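Local coordinates for peptidoglycan-recognition protein (PDB 5XZ3) that probably recognises bacterial peptidoglycan as a secreted sensor of innate immunity in the honeybee, at residues Ile11-Asn14 with Glu15-Val19; Arg58-His61 with Met62-Asn66; Ala123-Lys126 with Leu127-Gly131; Gln162-Trp166 with Pro167-Ser171. All coordinates share one frame; numbering follows the deposited sequence.

Interaction 1 of 4, residues Ile11-Asn14 with Glu15-Val19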
loop_
_atom_site.group_PDB
_atom_site.type_symbol
_atom_site.label_atom_id
_atom_site.label_comp_id
_atom_site.label_asym_id
_atom_site.label_seq_id
_atom_site.Cartn_x
_atom_site.Cartn_y
_atom_site.Cartn_z
ATOM N N ILE A 11 2.587 -9.566 -6.637
ATOM C CA ILE A 11 1.663 -9.928 -7.712
ATOM C C ILE A 11 1.506 -8.686 -8.595
ATOM O O ILE A 11 0.951 -7.685 -8.155
ATOM C CB ILE A 11 0.296 -10.395 -7.155
ATOM C CG1 ILE A 11 0.422 -11.557 -6.138
ATOM C CG2 ILE A 11 -0.686 -10.700 -8.279
ATOM C CD1 ILE A 11 1.148 -12.789 -6.627
ATOM N N LYS A 12 2.005 -8.755 -9.832
ATOM C CA LYS A 12 1.996 -7.587 -10.727
ATOM C C LYS A 12 0.591 -7.245 -11.212
ATOM O O LYS A 12 -0.293 -8.095 -11.226
ATOM C CB LYS A 12 2.949 -7.786 -11.915
ATOM C CG LYS A 12 4.418 -7.863 -11.517
ATOM C CD LYS A 12 5.289 -8.333 -12.676
ATOM C CE LYS A 12 5.767 -7.165 -13.531
ATOM N NZ LYS A 12 6.975 -6.475 -12.981
ATOM N N ARG A 13 0.408 -5.989 -11.602
ATOM C CA ARG A 13 -0.875 -5.468 -12.064
ATOM C C ARG A 13 -1.578 -6.385 -13.095
ATOM O O ARG A 13 -2.752 -6.712 -12.921
ATOM C CB ARG A 13 -0.692 -4.058 -12.628
ATOM C CG ARG A 13 -2.006 -3.322 -12.823
ATOM C CD ARG A 13 -1.969 -2.408 -14.041
ATOM N NE ARG A 13 -3.237 -1.674 -14.198
ATOM C CZ ARG A 13 -3.599 -0.625 -13.464
ATOM N NH1 ARG A 13 -4.772 -0.037 -13.698
ATOM N NH2 ARG A 13 -2.799 -0.163 -12.490
ATOM N N ASN A 14 -0.851 -6.827 -14.128
ATOM C CA ASN A 14 -1.435 -7.687 -15.183
ATOM C C ASN A 14 -1.877 -9.081 -14.700
ATOM O O ASN A 14 -2.555 -9.806 -15.433
ATOM C CB ASN A 14 -0.487 -7.817 -16.385
ATOM C CG ASN A 14 0.601 -8.859 -16.172
ATOM O OD1 ASN A 14 1.303 -8.854 -15.158
ATOM N ND2 ASN A 14 0.742 -9.767 -17.135
ATOM N N GLU A 15 -1.483 -9.459 -13.481
ATOM C CA GLU A 15 -1.941 -10.710 -12.897
ATOM C C GLU A 15 -3.332 -10.586 -12.288
ATOM O O GLU A 15 -3.995 -11.601 -12.063
ATOM C CB GLU A 15 -0.964 -11.233 -11.849
ATOM C CG GLU A 15 0.390 -11.644 -12.392
ATOM C CD GLU A 15 1.317 -12.118 -11.288
ATOM O OE1 GLU A 15 2.297 -11.395 -10.984
ATOM O OE2 GLU A 15 1.056 -13.206 -10.720
ATOM N N TRP A 16 -3.775 -9.357 -12.018
ATOM C CA TRP A 16 -5.104 -9.155 -11.445
ATOM C C TRP A 16 -6.084 -8.338 -12.301
ATOM O O TRP A 16 -7.267 -8.304 -11.988
ATOM C CB TRP A 16 -5.043 -8.681 -9.975
ATOM C CG TRP A 16 -4.424 -7.329 -9.747
ATOM C CD1 TRP A 16 -3.130 -7.070 -9.379
ATOM C CD2 TRP A 16 -5.072 -6.053 -9.859
ATOM N NE1 TRP A 16 -2.931 -5.710 -9.268
ATOM C CE2 TRP A 16 -4.103 -5.062 -9.550
ATOM C CE3 TRP A 16 -6.375 -5.648 -10.196
ATOM C CZ2 TRP A 16 -4.391 -3.697 -9.567
ATOM C CZ3 TRP A 16 -6.664 -4.289 -10.214
ATOM C CH2 TRP A 16 -5.675 -3.327 -9.896
ATOM N N THR A 17 -5.597 -7.684 -13.359
ATOM C CA THR A 17 -6.464 -6.892 -14.264
ATOM C C THR A 17 -5.894 -6.819 -15.688
ATOM O O THR A 17 -4.697 -7.050 -15.886
ATOM C CB THR A 17 -6.737 -5.463 -13.720
ATOM O OG1 THR A 17 -7.728 -4.798 -14.524
ATOM C CG2 THR A 17 -5.454 -4.604 -13.674
ATOM N N ASN A 18 -6.751 -6.502 -16.665
ATOM C CA ASN A 18 -6.298 -6.203 -18.032
ATOM C C ASN A 18 -6.400 -4.706 -18.343
ATOM O O ASN A 18 -6.038 -4.269 -19.439
ATOM C CB ASN A 18 -7.072 -7.028 -19.079
ATOM C CG ASN A 18 -7.044 -8.523 -18.789
ATOM O OD1 ASN A 18 -8.022 -9.078 -18.300
ATOM N ND2 ASN A 18 -5.918 -9.179 -19.076
ATOM N N VAL A 19 -6.869 -3.933 -17.364
ATOM C CA VAL A 19 -7.079 -2.492 -17.532
ATOM C C VAL A 19 -5.861 -1.691 -17.050
ATOM O O VAL A 19 -5.550 -1.662 -15.855
ATOM C CB VAL A 19 -8.376 -2.005 -16.831
ATOM C CG1 VAL A 19 -8.631 -0.531 -17.116
ATOM C CG2 VAL A 19 -9.578 -2.846 -17.250
#
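Arg13 meets Trp16, Thr17 and Val19 around a single weakly bonded helical turn, residues 13-16, and the chain leaves that turn through an ST turn at Thr17. From CB, the arginine places CG anti to the backbone N (chi1 -166°), which carries the chain alongside its successors. CG then rests on Thr17 CG2 at 3.8 Å, with Trp16 CZ2 slightly farther off. CD passes near the same methyl, and the head ends on a backbone carbonyl: NE and NH1 both donate to Val19 O, at 2.8 Å each. The carbonyl oxygen lies only 2° out of the guanidinium plane, so this is a side-on grip by two nitrogens on one acceptor, which they approach from opposite faces of the carbonyl plane. The remaining nitrogen, NH2, forms a salt bridge with Asp69.

The backbone of the same residue is equally engaged. Arg13 O accepts from Trp16 N, which comes from above the carbonyl plane, and from Thr17 N, nearly along the C=O axis at 3.0 Å. That oxygen also sits over one face of the indole, near its rim, while Trp16 NE1 bonds to Glu84 O. At the start of the turn, Glu15 folds back to bond Lys12 N through OE1, and its CB lies 3.6 Å from Ile11 CG2. The ST turn depends on Thr17 OG1, which also pairs with Glu55 OE1 and accepts from Val19 N at 3.1 Å in an almost straight bond (167°).

Interaction 2 of 4, residues Arg58-His61 with Met62-Asn66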
loop_
_atom_site.group_PDB
_atom_site.type_symbol
_atom_site.label_atom_id
_atom_site.label_comp_id
_atom_site.label_asym_id
_atom_site.label_seq_id
_atom_site.Cartn_x
_atom_site.Cartn_y
_atom_site.Cartn_z
ATOM N N ARG A 58 -10.232 -1.195 -8.135
ATOM C CA ARG A 58 -9.776 -0.514 -9.362
ATOM C C ARG A 58 -10.941 0.048 -10.175
ATOM O O ARG A 58 -10.917 1.214 -10.584
ATOM C CB ARG A 58 -8.966 -1.463 -10.246
ATOM C CG ARG A 58 -8.305 -0.766 -11.434
ATOM C CD ARG A 58 -8.177 -1.649 -12.676
ATOM N NE ARG A 58 -9.436 -2.264 -13.128
ATOM C CZ ARG A 58 -10.406 -1.651 -13.799
ATOM N NH1 ARG A 58 -11.478 -2.344 -14.154
ATOM N NH2 ARG A 58 -10.322 -0.359 -14.114
ATOM N N SER A 59 -11.932 -0.808 -10.415
ATOM C CA SER A 59 -13.146 -0.464 -11.159
ATOM C C SER A 59 -13.890 0.718 -10.515
ATOM O O SER A 59 -14.262 1.686 -11.198
ATOM C CB SER A 59 -14.051 -1.700 -11.257
ATOM O OG SER A 59 -15.059 -1.461 -12.209
ATOM N N TYR A 60 -14.055 0.647 -9.197
ATOM C CA TYR A 60 -14.600 1.748 -8.404
ATOM C C TYR A 60 -13.800 3.067 -8.562
ATOM O O TYR A 60 -14.388 4.109 -8.899
ATOM C CB TYR A 60 -14.695 1.325 -6.942
ATOM C CG TYR A 60 -15.053 2.437 -5.969
ATOM C CD1 TYR A 60 -16.284 3.121 -6.058
ATOM C CD2 TYR A 60 -14.168 2.798 -4.962
ATOM C CE1 TYR A 60 -16.604 4.132 -5.164
ATOM C CE2 TYR A 60 -14.478 3.802 -4.055
ATOM C CZ TYR A 60 -15.700 4.459 -4.159
ATOM O OH TYR A 60 -15.993 5.460 -3.267
ATOM N N HIS A 61 -12.483 3.027 -8.338
ATOM C CA HIS A 61 -11.646 4.237 -8.547
ATOM C C HIS A 61 -11.664 4.781 -9.968
ATOM O O HIS A 61 -11.927 5.975 -10.184
ATOM C CB HIS A 61 -10.197 4.002 -8.101
ATOM C CG HIS A 61 -10.037 3.827 -6.623
ATOM N ND1 HIS A 61 -8.871 3.362 -6.057
ATOM C CD2 HIS A 61 -10.895 4.042 -5.597
ATOM C CE1 HIS A 61 -9.014 3.315 -4.741
ATOM N NE2 HIS A 61 -10.235 3.714 -4.440
ATOM N N MET A 62 -11.408 3.908 -10.938
ATOM C CA MET A 62 -11.239 4.333 -12.339
ATOM C C MET A 62 -12.545 4.650 -13.064
ATOM O O MET A 62 -12.615 5.655 -13.783
ATOM C CB MET A 62 -10.443 3.298 -13.129
ATOM C CG MET A 62 -8.994 3.228 -12.680
ATOM S SD MET A 62 -8.016 2.068 -13.632
ATOM C CE MET A 62 -7.841 2.945 -15.191
ATOM N N ASP A 63 -13.564 3.812 -12.871
ATOM C CA ASP A 63 -14.828 3.958 -13.607
ATOM C C ASP A 63 -15.865 4.783 -12.869
ATOM O O ASP A 63 -16.501 5.659 -13.462
ATOM C CB ASP A 63 -15.411 2.585 -13.988
ATOM C CG ASP A 63 -14.446 1.759 -14.811
ATOM O OD1 ASP A 63 -13.761 2.345 -15.682
ATOM O OD2 ASP A 63 -14.357 0.533 -14.571
ATOM N N THR A 64 -16.046 4.500 -11.582
ATOM C CA THR A 64 -17.032 5.226 -10.792
ATOM C C THR A 64 -16.540 6.622 -10.414
ATOM O O THR A 64 -17.294 7.586 -10.532
ATOM C CB THR A 64 -17.463 4.427 -9.546
ATOM O OG1 THR A 64 -17.948 3.145 -9.958
ATOM C CG2 THR A 64 -18.561 5.156 -8.764
ATOM N N LEU A 65 -15.297 6.728 -9.942
ATOM C CA LEU A 65 -14.790 8.018 -9.465
ATOM C C LEU A 65 -14.034 8.801 -10.546
ATOM O O LEU A 65 -13.627 9.949 -10.319
ATOM C CB LEU A 65 -13.932 7.836 -8.213
ATOM C CG LEU A 65 -14.496 7.097 -6.989
ATOM C CD1 LEU A 65 -13.526 7.145 -5.808
ATOM C CD2 LEU A 65 -15.855 7.633 -6.563
ATOM N N ASN A 66 -13.858 8.165 -11.708
ATOM C CA ASN A 66 -13.109 8.710 -12.866
ATOM C C ASN A 66 -11.676 9.092 -12.529
ATOM O O ASN A 66 -11.172 10.092 -13.013
ATOM C CB ASN A 66 -13.865 9.884 -13.526
ATOM C CG ASN A 66 -15.260 9.501 -13.947
ATOM O OD1 ASN A 66 -15.436 8.729 -14.887
ATOM N ND2 ASN A 66 -16.261 10.026 -13.248
#
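Ser59 O takes two backbone donors, a 2.8 Å bond from Asp63 N and a weak one from Thr64 N. The second belongs to a pi-type widening near the end of the helix, as does the bond from Leu65 N to Tyr60 O, at 3.0 Å, which likewise spans five residues. Met62 N to Arg58 O keeps the ordinary alpha spacing just before it.

Side chains follow the same spacings. Ser59 OG donates to Asp63 OD2 on its anti lone pair, at 3.2 Å. Tyr60, with CG anti to the backbone N (chi1 171°), holds its ring where Leu65 CD1 reaches one face in a CH-pi contact, 4.2 Å from the centroid and 27° off the normal. Arg58 bends at chi2 and chi3 and presents the edge of its guanidinium to Met62 SD; the NH2-SD bond, at 3.4 Å, is weak, and the main partner of the head is Glu55.

These residues lie in the last turns of helix 47-64. Arg58 packs against Trp16 of helix 13-16 and against Thr17 and Val19 beyond it, while His61 bonds to Gly71 N and meets the Trp67 ring in the connection leading toward strand 74-76.

Interaction 3 of 4, residues Ala123-Lys126 with Leu127-Gly131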
loop_
_atom_site.group_PDB
_atom_site.type_symbol
_atom_site.label_atom_id
_atom_site.label_comp_id
_atom_site.label_asym_id
_atom_site.label_seq_id
_atom_site.Cartn_x
_atom_site.Cartn_y
_atom_site.Cartn_z
ATOM N N ALA A 123 4.409 -9.087 5.388
ATOM C CA ALA A 123 4.402 -8.702 3.953
ATOM C C ALA A 123 4.634 -7.202 3.724
ATOM O O ALA A 123 5.468 -6.834 2.912
ATOM C CB ALA A 123 3.113 -9.131 3.267
ATOM N N ALA A 124 3.900 -6.353 4.437
ATOM C CA ALA A 124 4.061 -4.890 4.301
ATOM C C ALA A 124 5.444 -4.448 4.743
ATOM O O ALA A 124 6.055 -3.599 4.093
ATOM C CB ALA A 124 2.994 -4.145 5.080
ATOM N N HIS A 125 5.949 -5.036 5.824
ATOM C CA HIS A 125 7.281 -4.653 6.305
ATOM C C HIS A 125 8.391 -5.087 5.342
ATOM O O HIS A 125 9.351 -4.326 5.102
ATOM C CB HIS A 125 7.556 -5.160 7.711
ATOM C CG HIS A 125 8.763 -4.529 8.322
ATOM N ND1 HIS A 125 8.772 -3.220 8.749
ATOM C CD2 HIS A 125 10.019 -4.994 8.499
ATOM C CE1 HIS A 125 9.972 -2.921 9.218
ATOM N NE2 HIS A 125 10.747 -3.980 9.080
ATOM N N LYS A 126 8.229 -6.277 4.757
ATOM C CA LYS A 126 9.165 -6.755 3.734
ATOM C C LYS A 126 9.141 -5.850 2.502
ATOM O O LYS A 126 10.190 -5.597 1.895
ATOM C CB LYS A 126 8.889 -8.208 3.330
ATOM C CG LYS A 126 9.380 -9.251 4.326
ATOM C CD LYS A 126 9.069 -10.660 3.812
ATOM C CE LYS A 126 8.708 -11.629 4.934
ATOM N NZ LYS A 126 8.462 -13.011 4.418
ATOM N N LEU A 127 7.956 -5.337 2.157
ATOM C CA LEU A 127 7.831 -4.459 1.016
ATOM C C LEU A 127 8.638 -3.173 1.227
ATOM O O LEU A 127 9.277 -2.677 0.296
ATOM C CB LEU A 127 6.366 -4.139 0.746
ATOM C CG LEU A 127 6.041 -3.279 -0.467
ATOM C CD1 LEU A 127 6.433 -3.919 -1.788
ATOM C CD2 LEU A 127 4.553 -2.948 -0.449
ATOM N N ILE A 128 8.598 -2.654 2.450
ATOM C CA ILE A 128 9.328 -1.446 2.808
ATOM C C ILE A 128 10.841 -1.687 2.670
ATOM O O ILE A 128 11.550 -0.900 2.013
ATOM C CB ILE A 128 8.912 -0.925 4.209
ATOM C CG1 ILE A 128 7.487 -0.341 4.127
ATOM C CG2 ILE A 128 9.885 0.152 4.701
ATOM C CD1 ILE A 128 6.756 -0.246 5.456
ATOM N N LEU A 129 11.313 -2.791 3.238
ATOM C CA LEU A 129 12.725 -3.176 3.110
ATOM C C LEU A 129 13.167 -3.359 1.652
ATOM O O LEU A 129 14.238 -2.896 1.282
ATOM C CB LEU A 129 13.031 -4.423 3.959
ATOM C CG LEU A 129 12.874 -4.288 5.500
ATOM C CD1 LEU A 129 13.153 -5.629 6.173
ATOM C CD2 LEU A 129 13.765 -3.210 6.115
ATOM N N CYS A 130 12.339 -4.018 0.838
ATOM C CA CYS A 130 12.582 -4.142 -0.604
ATOM C C CYS A 130 12.778 -2.798 -1.295
ATOM O O CYS A 130 13.738 -2.627 -2.055
ATOM C CB CYS A 130 11.445 -4.895 -1.288
ATOM S SG CYS A 130 11.607 -4.892 -3.088
ATOM N N GLY A 131 11.866 -1.859 -1.036
ATOM C CA GLY A 131 11.973 -0.495 -1.570
ATOM C C GLY A 131 13.259 0.212 -1.175
ATOM O O GLY A 131 13.889 0.883 -2.011
#
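Leu127 donates its N-H to Ala123 O at 3.0 Å, the first of four such i to i+4 bonds between 123-126 and 127-131, in alpha-helix 118-133, which packs on the mixed beta-sheet of the domain. Its CB lies 3.4 Å from Ala124 O; with CG anti to the backbone N (chi1 -177°) the branch leads away from the preceding turn. It packs on Ile105, Phe74 and Ile82, and hence on three different strands.

Ile128 continues with its N bonded to Ala124 O at 3.2 Å. CB touches His125 O, whereas CG1 and CD1 run past Ala124 O, the CD1 methyl 3.7 Å from it. This side chain also meets Ile105, as Ala124 does. The small alanines at 123 and 124 reach the sheet with a single methyl each, which is consistent with a close approach of helix to strands.

Leu129 turns to another side. Its N-H points almost straight at His125 O (170°), and CG rests 3.5 Å from that same oxygen; the CD1 branch packs near the His125 ring. Both residues also touch Glu168, and the imidazole meets the Trp166 ring.

Cys130 N closes on Lys126 O at 2.9 Å. Its side chain contacts Cys7 in the N-terminal part of the chain. Gly131 brings no side chain, but its N bonds to Leu127 O at 3.0 Å and carries the helical pattern into the next turn.

Interaction 4 of 4, residues Gln162-Trp166 with Pro167-Ser171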
loop_
_atom_site.group_PDB
_atom_site.type_symbol
_atom_site.label_atom_id
_atom_site.label_comp_id
_atom_site.label_asym_id
_atom_site.label_seq_id
_atom_site.Cartn_x
_atom_site.Cartn_y
_atom_site.Cartn_z
ATOM N N GLN A 162 0.121 -1.535 15.583
ATOM C CA GLN A 162 1.031 -2.564 15.069
ATOM C C GLN A 162 2.176 -1.978 14.275
ATOM O O GLN A 162 3.313 -2.427 14.431
ATOM C CB GLN A 162 0.286 -3.559 14.192
ATOM C CG GLN A 162 -0.641 -4.442 14.989
ATOM C CD GLN A 162 -1.337 -5.448 14.112
ATOM O OE1 GLN A 162 -0.996 -6.623 14.116
ATOM N NE2 GLN A 162 -2.297 -4.996 13.361
ATOM N N ILE A 163 1.892 -0.974 13.440
ATOM C CA ILE A 163 2.958 -0.381 12.598
ATOM C C ILE A 163 3.879 0.466 13.473
ATOM O O ILE A 163 5.056 0.641 13.149
ATOM C CB ILE A 163 2.435 0.409 11.358
ATOM C CG1 ILE A 163 1.773 1.734 11.791
ATOM C CG2 ILE A 163 1.533 -0.487 10.485
ATOM C CD1 ILE A 163 1.495 2.738 10.693
ATOM N N GLN A 164 3.370 0.929 14.625
ATOM C CA GLN A 164 4.226 1.653 15.580
ATOM C C GLN A 164 5.397 0.819 16.136
ATOM O O GLN A 164 6.362 1.383 16.665
ATOM C CB GLN A 164 3.408 2.224 16.741
ATOM C CG GLN A 164 2.549 3.403 16.331
ATOM C CD GLN A 164 1.766 3.954 17.490
ATOM O OE1 GLN A 164 0.705 3.434 17.841
ATOM N NE2 GLN A 164 2.298 4.991 18.113
ATOM N N ASN A 165 5.308 -0.502 16.019
ATOM C CA ASN A 165 6.437 -1.384 16.389
ATOM C C ASN A 165 7.575 -1.360 15.371
ATOM O O ASN A 165 8.704 -1.774 15.670
ATOM C CB ASN A 165 5.958 -2.819 16.613
ATOM C CG ASN A 165 4.994 -2.943 17.792
ATOM O OD1 ASN A 165 5.106 -2.219 18.784
ATOM N ND2 ASN A 165 4.048 -3.881 17.686
ATOM N N TRP A 166 7.293 -0.863 14.175
ATOM C CA TRP A 166 8.287 -0.860 13.120
ATOM C C TRP A 166 9.319 0.221 13.351
ATOM O O TRP A 166 8.947 1.363 13.617
ATOM C CB TRP A 166 7.647 -0.617 11.778
ATOM C CG TRP A 166 6.796 -1.706 11.239
ATOM C CD1 TRP A 166 6.732 -3.022 11.641
ATOM C CD2 TRP A 166 5.932 -1.586 10.115
ATOM N NE1 TRP A 166 5.830 -3.712 10.839
ATOM C CE2 TRP A 166 5.329 -2.847 9.903
ATOM C CE3 TRP A 166 5.575 -0.511 9.280
ATOM C CZ2 TRP A 166 4.402 -3.072 8.869
ATOM C CZ3 TRP A 166 4.639 -0.731 8.273
ATOM C CH2 TRP A 166 4.065 -2.000 8.071
ATOM N N PRO A 167 10.617 -0.118 13.201
ATOM C CA PRO A 167 11.667 0.888 13.420
ATOM C C PRO A 167 11.605 2.073 12.452
ATOM O O PRO A 167 12.120 3.149 12.772
ATOM C CB PRO A 167 12.959 0.096 13.211
ATOM C CG PRO A 167 12.579 -1.337 13.436
ATOM C CD PRO A 167 11.187 -1.450 12.902
ATOM N N GLU A 168 10.984 1.879 11.284
ATOM C CA GLU A 168 10.881 2.935 10.262
ATOM C C GLU A 168 9.692 3.874 10.545
ATOM O O GLU A 168 9.594 4.945 9.939
ATOM C CB GLU A 168 10.778 2.356 8.826
ATOM C CG GLU A 168 11.943 1.484 8.352
ATOM C CD GLU A 168 11.881 0.032 8.834
ATOM O OE1 GLU A 168 10.938 -0.324 9.570
ATOM O OE2 GLU A 168 12.781 -0.766 8.476
ATOM N N TRP A 169 8.805 3.479 11.467
ATOM C CA TRP A 169 7.672 4.342 11.846
ATOM C C TRP A 169 8.180 5.601 12.562
ATOM O O TRP A 169 9.079 5.512 13.391
ATOM C CB TRP A 169 6.638 3.592 12.696
ATOM C CG TRP A 169 5.542 4.509 13.162
ATOM C CD1 TRP A 169 4.483 4.945 12.425
ATOM C CD2 TRP A 169 5.430 5.140 14.444
ATOM N NE1 TRP A 169 3.712 5.814 13.165
ATOM C CE2 TRP A 169 4.273 5.957 14.407
ATOM C CE3 TRP A 169 6.201 5.114 15.614
ATOM C CZ2 TRP A 169 3.845 6.707 15.507
ATOM C CZ3 TRP A 169 5.777 5.881 16.721
ATOM C CH2 TRP A 169 4.608 6.670 16.647
ATOM N N VAL A 170 7.613 6.760 12.211
ATOM C CA VAL A 170 7.949 8.034 12.839
ATOM C C VAL A 170 6.702 8.648 13.480
ATOM O O VAL A 170 5.620 8.653 12.878
ATOM C CB VAL A 170 8.631 9.062 11.884
ATOM C CG1 VAL A 170 10.007 8.576 11.395
ATOM C CG2 VAL A 170 7.743 9.420 10.703
ATOM N N SER A 171 6.874 9.171 14.696
ATOM C CA SER A 171 5.769 9.803 15.448
ATOM C C SER A 171 5.342 11.128 14.826
ATOM O O SER A 171 4.202 11.583 15.007
ATOM C CB SER A 171 6.132 9.975 16.922
ATOM O OG SER A 171 7.211 10.869 17.081
HETATM O O HOH W 1 9.584 3.341 15.451
#
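Trp166 and Trp169 are joined by the backbone bond of a type I beta turn, and each indole then goes to a different place. Among the polar contacts, Trp169 N donates to Trp166 O at 3.0 Å from well above the carbonyl plane. One water bridges the same turn, donating to Trp166 O and, at 3.0 Å, to Trp169 O. The turn just before it, from Ile163 to Trp166, is also type I and closes with Trp166 N on Ile163 O at 2.9 Å.

Aromatic contacts come next. Trp169 places CG anti to its backbone N (chi1 176°), which sets the indole alongside Gln164, whose chain is extended beyond CG. Gln164 CG lies over the six-membered ring, 3.6 Å from the centroid and 12° off the normal, a well-centred CH-pi contact. The amide beyond is steeply inclined to the ring, its plane 66° away, and Gln164 NE2 lies 3.2 Å from Trp169 CH2. Ser171 N is near the rim of the opposite face.

Apolar packing completes the account: Ile163 CD1 crosses to Trp169 CD1 at 4.1 Å. Trp166 leans away from this turn toward Ile128 and Ile36.

Chemically, the turn relies on few direct polar bonds. Trp169 combines an apolar contact, Gln164 CG over the centre of one face, with a polar one, NE1 bonded to Gln148 OE1, and together these should limit rotation of the indole.

In the fold
Interaction 3 is the most buried of the four, a regular helix whose apolar side chains press on the sheet; the other three are partly buried and use more polar side chains or turns. Interactions 1 and 2 meet through Arg58 and share Glu55. Interactions 3 and 4 touch likewise, through His125 and Leu129 against Glu168 and through Ile128 against Trp166. The two pairs lie apart, with the centres of interactions 1 and 4 about 30 Å from each other. Interaction 1 turns on an arginine holding a backbone carbonyl, interaction 2 on helix-end bonds and a tyrosine-leucine CH-pi contact, interaction 3 on backbone bonds and apolar branches, interaction 4 on a turn and a glutamine laid over an indole.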